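Local coordinates for protein, Family 18 Chitinase (Crocus vernus, PDB 3SIM) that probably hydrolyses the beta-1,4 linkages of chitin, as a plant glycoside hydrolase of family 18 built on a TIM barrel, at residues A[159-164]-A[181-186]; A[1-6]-A[248-253]; A[132-137]-A[165-170]. All coordinates share one frame; numbering follows the deposited sequence.

Contact 1. Residues A[159-164]-A[181-186]; sequences ISPFPS and NHINYQ
Two neighbouring parallel strands of the TIM barrel, joined by a beta-alpha-beta crossover, meet at Ile-159 and Ile-183 and run on together into the loops at the catalytic mouth. The bridge is short. Ile-159 N gives a weak bond to His-182 O at 3.4 Å, and Asn-184 N binds Ile-159 O at 2.9 Å. Asn-184 then centres an inverse gamma turn, and one more backbone bond, Gln-186 N to Pro-161 O at 3.0 Å, ties the loops together beyond it. Between these bonds Ser-160 CA lies 3.3 Å from Asn-184 O, a CA-H...O contact.

The apolar side is carried by Ile-183 CG2, which touches both CG1 of Ile-159 and, at 3.7 Å, CD of Pro-161; the Pro-161 and Ile-183 side chains cross at about a right angle. Ser-160 OG turns the other way and bonds to Asp-123 of the family 18 DxxDxDxE signature, so the segment probably helps set an acidic residue of the active site.

In Tyr-185 a chi1 of -152° puts CG roughly opposite the backbone N, and the ring end returns to the proline-rich loop although CB points away from it. Pro-161 CG touches Tyr-185 CD2 at 3.7 Å, and Phe-162 CA sits over one face of the Tyr-185 ring, 4.2 Å from the centroid and 28° off the normal, a CH-pi contact.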
loop_
_atom_site.group_PDB
_atom_site.type_symbol
_atom_site.label_atom_id
_atom_site.label_comp_id
_atom_site.label_asym_id
_atom_site.label_seq_id
_atom_site.Cartn_x
_atom_site.Cartn_y
_atom_site.Cartn_z
ATOM N N ILE A 159 1.022 3.490 5.375
ATOM C CA ILE A 159 0.658 4.598 4.507
ATOM C C ILE A 159 1.521 4.598 3.239
ATOM O O ILE A 159 2.609 4.152 3.279
ATOM C CB ILE A 159 0.659 5.984 5.229
ATOM C CG1 ILE A 159 2.025 6.333 5.817
ATOM C CG2 ILE A 159 -0.358 6.069 6.273
ATOM C CD1 ILE A 159 2.116 7.656 6.466
ATOM N N SER A 160 1.019 5.118 2.126
ATOM C CA SER A 160 1.759 5.121 0.897
ATOM C C SER A 160 1.868 6.505 0.219
ATOM O O SER A 160 1.417 6.679 -0.828
ATOM C CB SER A 160 1.267 4.028 -0.074
ATOM O OG SER A 160 0.994 2.813 0.497
ATOM N N PRO A 161 2.528 7.453 0.860
ATOM C CA PRO A 161 2.704 8.793 0.332
ATOM C C PRO A 161 3.740 8.962 -0.814
ATOM O O PRO A 161 4.413 8.060 -1.220
ATOM C CB PRO A 161 3.110 9.593 1.577
ATOM C CG PRO A 161 3.819 8.742 2.330
ATOM C CD PRO A 161 3.288 7.327 2.091
ATOM N N PHE A 162 3.799 10.176 -1.330
ATOM C CA PHE A 162 4.757 10.655 -2.313
ATOM C C PHE A 162 4.787 12.194 -2.218
ATOM O O PHE A 162 3.974 12.757 -1.550
ATOM C CB PHE A 162 4.483 10.135 -3.740
ATOM C CG PHE A 162 3.067 10.262 -4.177
ATOM C CD1 PHE A 162 2.087 9.322 -3.852
ATOM C CD2 PHE A 162 2.671 11.351 -4.908
ATOM C CE1 PHE A 162 0.798 9.502 -4.260
ATOM C CE2 PHE A 162 1.377 11.494 -5.293
ATOM C CZ PHE A 162 0.462 10.578 -4.961
ATOM N N PRO A 163 5.742 12.840 -2.868
ATOM C CA PRO A 163 6.045 14.217 -2.518
ATOM C C PRO A 163 4.829 15.124 -2.683
ATOM O O PRO A 163 4.572 15.826 -1.802
ATOM C CB PRO A 163 7.115 14.579 -3.486
ATOM C CG PRO A 163 7.886 13.368 -3.644
ATOM C CD PRO A 163 6.830 12.264 -3.643
ATOM N N SER A 164 4.068 15.004 -3.750
ATOM C CA SER A 164 2.922 15.893 -3.938
ATOM C C SER A 164 1.790 15.777 -2.907
ATOM O O SER A 164 1.068 16.660 -2.766
ATOM C CB SER A 164 2.381 15.908 -5.345
ATOM O OG SER A 164 1.972 14.659 -5.684
ATOM N N ASN A 181 2.563 1.535 11.506
ATOM C CA ASN A 181 3.681 0.631 11.472
ATOM C C ASN A 181 4.879 0.857 10.531
ATOM O O ASN A 181 5.945 0.673 10.956
ATOM C CB ASN A 181 3.224 -0.788 11.413
ATOM C CG ASN A 181 2.387 -1.150 12.594
ATOM O OD1 ASN A 181 2.859 -1.357 13.630
ATOM N ND2 ASN A 181 1.165 -1.133 12.419
ATOM N N HIS A 182 4.621 1.198 9.285
ATOM C CA HIS A 182 5.617 1.498 8.265
ATOM C C HIS A 182 5.042 2.315 7.099
ATOM O O HIS A 182 3.868 2.482 6.992
ATOM C CB HIS A 182 6.328 0.257 7.719
ATOM C CG HIS A 182 5.405 -0.839 7.330
ATOM N ND1 HIS A 182 4.937 -0.988 6.061
ATOM C CD2 HIS A 182 4.839 -1.821 8.052
ATOM C CE1 HIS A 182 4.139 -2.022 6.008
ATOM N NE2 HIS A 182 4.062 -2.541 7.207
ATOM N N ILE A 183 5.916 2.781 6.250
ATOM C CA ILE A 183 5.624 3.728 5.226
ATOM C C ILE A 183 6.146 3.238 3.880
ATOM O O ILE A 183 7.304 3.179 3.646
ATOM C CB ILE A 183 6.168 5.111 5.584
ATOM C CG1 ILE A 183 5.745 5.503 6.976
ATOM C CG2 ILE A 183 5.735 6.168 4.568
ATOM C CD1 ILE A 183 6.378 6.656 7.432
ATOM N N ASN A 184 5.219 2.867 3.040
ATOM C CA ASN A 184 5.498 2.421 1.724
ATOM C C ASN A 184 5.584 3.590 0.728
ATOM O O ASN A 184 4.695 3.811 -0.036
ATOM C CB ASN A 184 4.551 1.316 1.278
ATOM C CG ASN A 184 4.412 0.169 2.291
ATOM O OD1 ASN A 184 5.338 -0.266 2.941
ATOM N ND2 ASN A 184 3.237 -0.332 2.343
ATOM N N TYR A 185 6.707 4.306 0.783
ATOM C CA TYR A 185 6.889 5.526 0.017
ATOM C C TYR A 185 6.986 5.149 -1.440
ATOM O O TYR A 185 7.562 4.205 -1.766
ATOM C CB TYR A 185 8.105 6.355 0.455
ATOM C CG TYR A 185 8.016 7.816 0.228
ATOM C CD1 TYR A 185 8.622 8.420 -0.861
ATOM C CD2 TYR A 185 7.345 8.628 1.104
ATOM C CE1 TYR A 185 8.582 9.783 -1.059
ATOM C CE2 TYR A 185 7.258 9.953 0.920
ATOM C CZ TYR A 185 7.862 10.551 -0.177
ATOM O OH TYR A 185 7.740 11.871 -0.380
ATOM N N GLN A 186 6.281 5.894 -2.252
ATOM C CA GLN A 186 6.104 5.653 -3.665
ATOM C C GLN A 186 7.242 6.367 -4.492
ATOM O O GLN A 186 7.070 7.408 -5.073
ATOM C CB GLN A 186 4.651 5.968 -4.103
ATOM C CG GLN A 186 3.502 5.164 -3.486
ATOM C CD GLN A 186 2.186 5.295 -4.274
ATOM O OE1 GLN A 186 1.158 5.606 -3.730
ATOM N NE2 GLN A 186 2.263 5.060 -5.543
#

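Contact 2. Residues A[1-6]-A[248-253]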
loop_
_atom_site.group_PDB
_atom_site.type_symbol
_atom_site.label_atom_id
_atom_site.label_comp_id
_atom_site.label_asym_id
_atom_site.label_seq_id
_atom_site.Cartn_x
_atom_site.Cartn_y
_atom_site.Cartn_z
ATOM N N THR A 1 13.084 -9.364 7.805
ATOM C CA THR A 1 12.809 -8.930 6.443
ATOM C C THR A 1 11.297 -8.812 6.066
ATOM O O THR A 1 10.532 -9.663 6.390
ATOM C CB THR A 1 13.586 -9.781 5.389
ATOM O OG1 THR A 1 13.280 -11.152 5.508
ATOM C CG2 THR A 1 15.058 -9.611 5.514
ATOM N N LEU A 2 10.973 -7.738 5.398
ATOM C CA LEU A 2 9.651 -7.391 4.919
ATOM C C LEU A 2 9.650 -7.158 3.427
ATOM O O LEU A 2 10.398 -6.376 2.914
ATOM C CB LEU A 2 9.203 -6.108 5.540
ATOM C CG LEU A 2 7.819 -5.638 5.928
ATOM C CD1 LEU A 2 7.721 -4.263 5.803
ATOM C CD2 LEU A 2 6.605 -6.385 5.498
ATOM N N PHE A 3 8.736 -7.832 2.765
ATOM C CA PHE A 3 8.419 -7.616 1.372
ATOM C C PHE A 3 6.918 -7.450 1.175
ATOM O O PHE A 3 6.169 -8.283 1.566
ATOM C CB PHE A 3 8.975 -8.758 0.522
ATOM C CG PHE A 3 8.716 -8.627 -0.955
ATOM C CD1 PHE A 3 7.754 -9.391 -1.575
ATOM C CD2 PHE A 3 9.477 -7.792 -1.725
ATOM C CE1 PHE A 3 7.515 -9.278 -2.889
ATOM C CE2 PHE A 3 9.260 -7.658 -3.018
ATOM C CZ PHE A 3 8.277 -8.389 -3.627
ATOM N N VAL A 4 6.537 -6.367 0.546
ATOM C CA VAL A 4 5.177 -5.966 0.277
ATOM C C VAL A 4 4.831 -5.989 -1.239
ATOM O O VAL A 4 5.436 -5.351 -2.020
ATOM C CB VAL A 4 4.912 -4.590 0.852
ATOM C CG1 VAL A 4 3.511 -4.246 0.716
ATOM C CG2 VAL A 4 5.340 -4.483 2.263
ATOM N N GLU A 5 3.836 -6.778 -1.576
ATOM C CA GLU A 5 3.299 -6.958 -2.915
ATOM C C GLU A 5 1.874 -6.436 -3.127
ATOM O O GLU A 5 0.948 -7.038 -2.696
ATOM C CB GLU A 5 3.379 -8.431 -3.322
ATOM C CG GLU A 5 3.032 -8.769 -4.736
ATOM C CD GLU A 5 4.187 -8.510 -5.783
ATOM O OE1 GLU A 5 5.245 -8.090 -5.425
ATOM O OE2 GLU A 5 4.015 -8.722 -6.944
ATOM N N TYR A 6 1.719 -5.310 -3.808
ATOM C CA TYR A 6 0.382 -4.848 -4.193
ATOM C C TYR A 6 -0.284 -5.801 -5.254
ATOM O O TYR A 6 0.391 -6.288 -6.074
ATOM C CB TYR A 6 0.351 -3.378 -4.596
ATOM C CG TYR A 6 0.578 -2.419 -3.440
ATOM C CD1 TYR A 6 -0.448 -1.742 -2.846
ATOM C CD2 TYR A 6 1.811 -2.291 -2.875
ATOM C CE1 TYR A 6 -0.198 -0.886 -1.774
ATOM C CE2 TYR A 6 2.057 -1.491 -1.826
ATOM C CZ TYR A 6 1.068 -0.781 -1.265
ATOM O OH TYR A 6 1.351 0.014 -0.231
ATOM N N HIS A 248 14.586 -1.031 5.535
ATOM C CA HIS A 248 13.393 -1.544 6.203
ATOM C C HIS A 248 12.622 -2.642 5.478
ATOM O O HIS A 248 12.006 -3.453 6.086
ATOM C CB HIS A 248 12.459 -0.421 6.637
ATOM C CG HIS A 248 13.091 0.557 7.567
ATOM N ND1 HIS A 248 13.379 0.259 8.861
ATOM C CD2 HIS A 248 13.493 1.823 7.383
ATOM C CE1 HIS A 248 13.939 1.287 9.435
ATOM N NE2 HIS A 248 14.031 2.249 8.555
ATOM N N GLY A 249 12.631 -2.561 4.164
ATOM C CA GLY A 249 11.944 -3.454 3.264
ATOM C C GLY A 249 11.723 -2.926 1.846
ATOM O O GLY A 249 12.070 -1.827 1.529
ATOM N N ILE A 250 11.151 -3.749 0.995
ATOM C CA ILE A 250 10.855 -3.373 -0.371
ATOM C C ILE A 250 9.361 -3.602 -0.731
ATOM O O ILE A 250 8.813 -4.643 -0.486
ATOM C CB ILE A 250 11.712 -4.122 -1.416
ATOM C CG1 ILE A 250 13.189 -3.869 -1.235
ATOM C CG2 ILE A 250 11.232 -3.839 -2.824
ATOM C CD1 ILE A 250 14.059 -4.874 -1.743
ATOM N N ALA A 251 8.768 -2.604 -1.328
ATOM C CA ALA A 251 7.396 -2.655 -1.814
ATOM C C ALA A 251 7.251 -2.637 -3.372
ATOM O O ALA A 251 7.842 -1.848 -4.058
ATOM C CB ALA A 251 6.632 -1.556 -1.222
ATOM N N VAL A 252 6.410 -3.472 -3.892
ATOM C CA VAL A 252 6.243 -3.566 -5.317
ATOM C C VAL A 252 4.777 -3.270 -5.840
ATOM O O VAL A 252 3.839 -3.782 -5.307
ATOM C CB VAL A 252 6.742 -4.932 -5.806
ATOM C CG1 VAL A 252 6.522 -5.101 -7.282
ATOM C CG2 VAL A 252 8.164 -5.210 -5.416
ATOM N N TRP A 253 4.641 -2.431 -6.857
ATOM C CA TRP A 253 3.421 -2.102 -7.581
ATOM C C TRP A 253 3.545 -2.617 -9.059
ATOM O O TRP A 253 4.239 -2.074 -9.817
ATOM C CB TRP A 253 3.179 -0.574 -7.519
ATOM C CG TRP A 253 2.539 0.005 -6.286
ATOM C CD1 TRP A 253 1.223 0.190 -6.075
ATOM C CD2 TRP A 253 3.189 0.505 -5.119
ATOM N NE1 TRP A 253 1.006 0.715 -4.860
ATOM C CE2 TRP A 253 2.200 0.940 -4.251
ATOM C CE3 TRP A 253 4.512 0.616 -4.724
ATOM C CZ2 TRP A 253 2.489 1.476 -3.020
ATOM C CZ3 TRP A 253 4.786 1.137 -3.493
ATOM C CH2 TRP A 253 3.781 1.569 -2.665
HETATM O O HOH W 1 13.326 -5.821 5.319
#
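Phe-3 to Glu-5 pair in parallel with Ile-250 to Val-252, so the first and last strands of the TIM barrel close the cylinder here; their axes approach to 4.8 Å and diverge by 11°. Four backbone bonds alternate across the seam. The first, from Ile-250 N to Leu-2 O, is weak at 3.3 Å, whereas Val-4 N to Ile-250 O, Val-252 N to Val-4 O and Tyr-6 N to Val-252 O are firm at 2.8 to 3.0 Å. At the start of the seam, a water accepts from Leu-2 N and donates to His-248 O, continuing the pairing by one bridged step.

Side chains pack on both faces. On one, Phe-3 turns its CE2 and CZ onto CG2 of Val-252, each 3.6 Å away; Glu-5 bends at its second torsion (80°), which lays its carboxylate OE1 beside Val-252 CB. On the other, Val-4 CB meets Ala-251 CB at 4.1 Å.

One aromatic stack ends the seam. The Tyr-6 ring lies face to face with the five-membered ring of Trp-253, centroids 3.8 Å apart and planes at 17°, with Trp-253 NE1 over the centre of the tyrosine. As in relatives, this tryptophan probably floors the sugar-binding cleft; Lys-188 makes a cation-pi contact with it.

Strand 28-37 continues the sheet beyond strand 2-7, strand 215-220 beyond strand 250-253, and helix 264-274 packs on Phe-3, Ile-250 and Val-252.

Contact 3. Residues A[132-137]-A[165-170]; sequences TDKNTF and VDEYYL
Lys-134 and Glu-167 meet through two extended chains: lysine CG stands between its backbone N and carbonyl carbon (chi1 60°), glutamate CG opposite its backbone N, and beyond CG both run straight until they cross. Their ends form a salt bridge, Lys-134 NZ to Glu-167 OE2 at 2.9 Å. The ammonium comes to the anti side of OE2, 21° out of the carboxylate plane, and the lysine CD also rests on the glutamate CG.

Deeper in, Phe-137 points its ring at the other helix and drives an edge into the face of Tyr-169. This T-shaped pair has centroids 5.3 Å apart and planes at 81°, with CZ of Phe-137 at 3.8 Å from CZ of Tyr-169. Tyr-168 O lies at the phenylalanine edge, in its plane, 3.9 Å from CD2. Between bridge and stack, Tyr-168 lays CD1 against Lys-134 CA and CB. Its hydroxyl is linked by a water to Thr-132 O.

Asp-133 is the N-cap of the first helix: its OD1 accepts from Thr-136 N at 3.1 Å, while OD2 accepts from Thr-136 OG1, two bonds that fix the carboxylate over the first turn.

The contact thus joins the starts of helices 134-150 and 166-175, two successive outer helices of the barrel with strand 156-159 between them in the chain. Phe-129 stacks on Tyr-168; both Phe-129 and Phe-94 meet Phe-137 edge to face, while Tyr-169 OH bonds to Tyr-126 O.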
loop_
_atom_site.group_PDB
_atom_site.type_symbol
_atom_site.label_atom_id
_atom_site.label_comp_id
_atom_site.label_asym_id
_atom_site.label_seq_id
_atom_site.Cartn_x
_atom_site.Cartn_y
_atom_site.Cartn_z
ATOM N N THR A 132 -11.285 18.304 0.455
ATOM C CA THR A 132 -10.986 18.094 1.841
ATOM C C THR A 132 -9.867 19.002 2.351
ATOM O O THR A 132 -9.394 19.829 1.655
ATOM C CB THR A 132 -10.652 16.604 2.165
ATOM O OG1 THR A 132 -10.920 16.354 3.522
ATOM C CG2 THR A 132 -9.193 16.246 1.813
ATOM N N ASP A 133 -9.479 18.822 3.594
ATOM C CA ASP A 133 -8.365 19.500 4.212
ATOM C C ASP A 133 -7.571 18.506 5.026
ATOM O O ASP A 133 -8.096 17.489 5.381
ATOM C CB ASP A 133 -8.818 20.684 5.059
ATOM C CG ASP A 133 -9.588 20.277 6.280
ATOM O OD1 ASP A 133 -8.983 19.921 7.241
ATOM O OD2 ASP A 133 -10.799 20.312 6.260
ATOM N N LYS A 134 -6.318 18.848 5.317
ATOM C CA LYS A 134 -5.340 17.953 5.945
ATOM C C LYS A 134 -5.749 17.467 7.338
ATOM O O LYS A 134 -5.490 16.354 7.680
ATOM C CB LYS A 134 -3.921 18.527 5.971
ATOM C CG LYS A 134 -3.720 19.831 6.721
ATOM C CD LYS A 134 -2.439 20.551 6.396
ATOM C CE LYS A 134 -2.342 21.914 7.057
ATOM N NZ LYS A 134 -1.149 22.627 6.722
ATOM N N ASN A 135 -6.320 18.346 8.130
ATOM C CA ASN A 135 -6.766 17.961 9.456
ATOM C C ASN A 135 -7.926 16.951 9.485
ATOM O O ASN A 135 -7.926 16.051 10.263
ATOM C CB ASN A 135 -6.985 19.187 10.336
ATOM C CG ASN A 135 -5.688 19.927 10.637
ATOM O OD1 ASN A 135 -4.670 19.348 10.800
ATOM N ND2 ASN A 135 -5.756 21.178 10.670
ATOM N N THR A 136 -8.888 17.161 8.600
ATOM C CA THR A 136 -10.057 16.315 8.432
ATOM C C THR A 136 -9.676 14.894 8.015
ATOM O O THR A 136 -10.121 13.962 8.596
ATOM C CB THR A 136 -11.122 16.947 7.427
ATOM O OG1 THR A 136 -11.684 18.141 7.965
ATOM C CG2 THR A 136 -12.188 15.966 7.088
ATOM N N PHE A 137 -8.777 14.805 7.046
ATOM C CA PHE A 137 -8.115 13.564 6.622
ATOM C C PHE A 137 -7.308 12.900 7.748
ATOM O O PHE A 137 -7.455 11.783 7.981
ATOM C CB PHE A 137 -7.138 13.848 5.432
ATOM C CG PHE A 137 -6.415 12.621 4.883
ATOM C CD1 PHE A 137 -7.101 11.589 4.235
ATOM C CD2 PHE A 137 -5.069 12.479 5.028
ATOM C CE1 PHE A 137 -6.376 10.486 3.754
ATOM C CE2 PHE A 137 -4.428 11.397 4.554
ATOM C CZ PHE A 137 -5.043 10.436 3.907
ATOM N N VAL A 165 1.706 14.651 -2.217
ATOM C CA VAL A 165 0.795 14.460 -1.122
ATOM C C VAL A 165 1.379 14.493 0.293
ATOM O O VAL A 165 0.713 14.218 1.218
ATOM C CB VAL A 165 -0.123 13.225 -1.327
ATOM C CG1 VAL A 165 -0.958 13.393 -2.566
ATOM C CG2 VAL A 165 0.661 11.963 -1.319
ATOM N N ASP A 166 2.615 14.889 0.426
ATOM C CA ASP A 166 3.289 14.850 1.691
ATOM C C ASP A 166 2.605 15.689 2.792
ATOM O O ASP A 166 2.672 15.320 3.891
ATOM C CB ASP A 166 4.764 15.244 1.574
ATOM C CG ASP A 166 5.680 14.065 1.276
ATOM O OD1 ASP A 166 5.394 12.937 1.584
ATOM O OD2 ASP A 166 6.649 14.354 0.728
ATOM N N GLU A 167 1.968 16.791 2.437
ATOM C CA GLU A 167 1.350 17.680 3.399
ATOM C C GLU A 167 0.245 16.969 4.203
ATOM O O GLU A 167 0.215 17.050 5.380
ATOM C CB GLU A 167 0.860 18.997 2.749
ATOM C CG GLU A 167 0.239 19.954 3.740
ATOM C CD GLU A 167 -0.196 21.310 3.189
ATOM O OE1 GLU A 167 -0.403 21.451 2.011
ATOM O OE2 GLU A 167 -0.341 22.226 3.975
ATOM N N TYR A 168 -0.593 16.237 3.482
ATOM C CA TYR A 168 -1.676 15.409 4.001
ATOM C C TYR A 168 -1.260 14.219 4.860
ATOM O O TYR A 168 -1.679 14.089 5.949
ATOM C CB TYR A 168 -2.577 14.965 2.846
ATOM C CG TYR A 168 -3.061 16.117 2.008
ATOM C CD1 TYR A 168 -4.076 16.910 2.427
ATOM C CD2 TYR A 168 -2.416 16.453 0.841
ATOM C CE1 TYR A 168 -4.472 17.966 1.721
ATOM C CE2 TYR A 168 -2.830 17.523 0.086
ATOM C CZ TYR A 168 -3.856 18.288 0.540
ATOM O OH TYR A 168 -4.300 19.333 -0.190
ATOM N N TYR A 169 -0.322 13.449 4.342
ATOM C CA TYR A 169 0.321 12.366 5.056
ATOM C C TYR A 169 1.156 12.741 6.301
ATOM O O TYR A 169 1.168 12.046 7.250
ATOM C CB TYR A 169 0.999 11.372 4.098
ATOM C CG TYR A 169 -0.023 10.597 3.291
ATOM C CD1 TYR A 169 -0.649 9.519 3.849
ATOM C CD2 TYR A 169 -0.433 11.000 2.018
ATOM C CE1 TYR A 169 -1.598 8.845 3.210
ATOM C CE2 TYR A 169 -1.402 10.295 1.340
ATOM C CZ TYR A 169 -1.998 9.217 1.955
ATOM O OH TYR A 169 -2.930 8.501 1.380
ATOM N N LEU A 170 1.865 13.844 6.240
ATOM C CA LEU A 170 2.592 14.373 7.385
ATOM C C LEU A 170 1.680 14.794 8.547
ATOM O O LEU A 170 1.953 14.547 9.650
ATOM C CB LEU A 170 3.598 15.476 7.009
ATOM C CG LEU A 170 4.903 15.070 6.293
ATOM C CD1 LEU A 170 5.571 16.239 5.713
ATOM C CD2 LEU A 170 5.790 14.259 7.198
HETATM O O HOH W 2 -7.003 20.285 -0.082
#

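Contact 1 lies between the other two and touches both. Its centre is about 12 Å from that of contact 2, and the two meet inside the barrel mouth: Tyr-6 OH is 2.9 Å from Ser-160 OG and 3.2 Å from Asn-184 ND2, both probable hydrogen bonds, beside Asp-123. This network probably belongs to the active site, where Trp-253 CH2 also packs on Gln-186 CG at 3.7 Å. Toward contact 3, about 13 Å between centres, Tyr-185 OH of contact 1 bonds to Asp-166 OD2 of contact 3, and Pro-161 CB rests on Tyr-169 CG at 3.7 Å. Contacts 2 and 3 do not touch; their nearest atoms are about 10 Å apart.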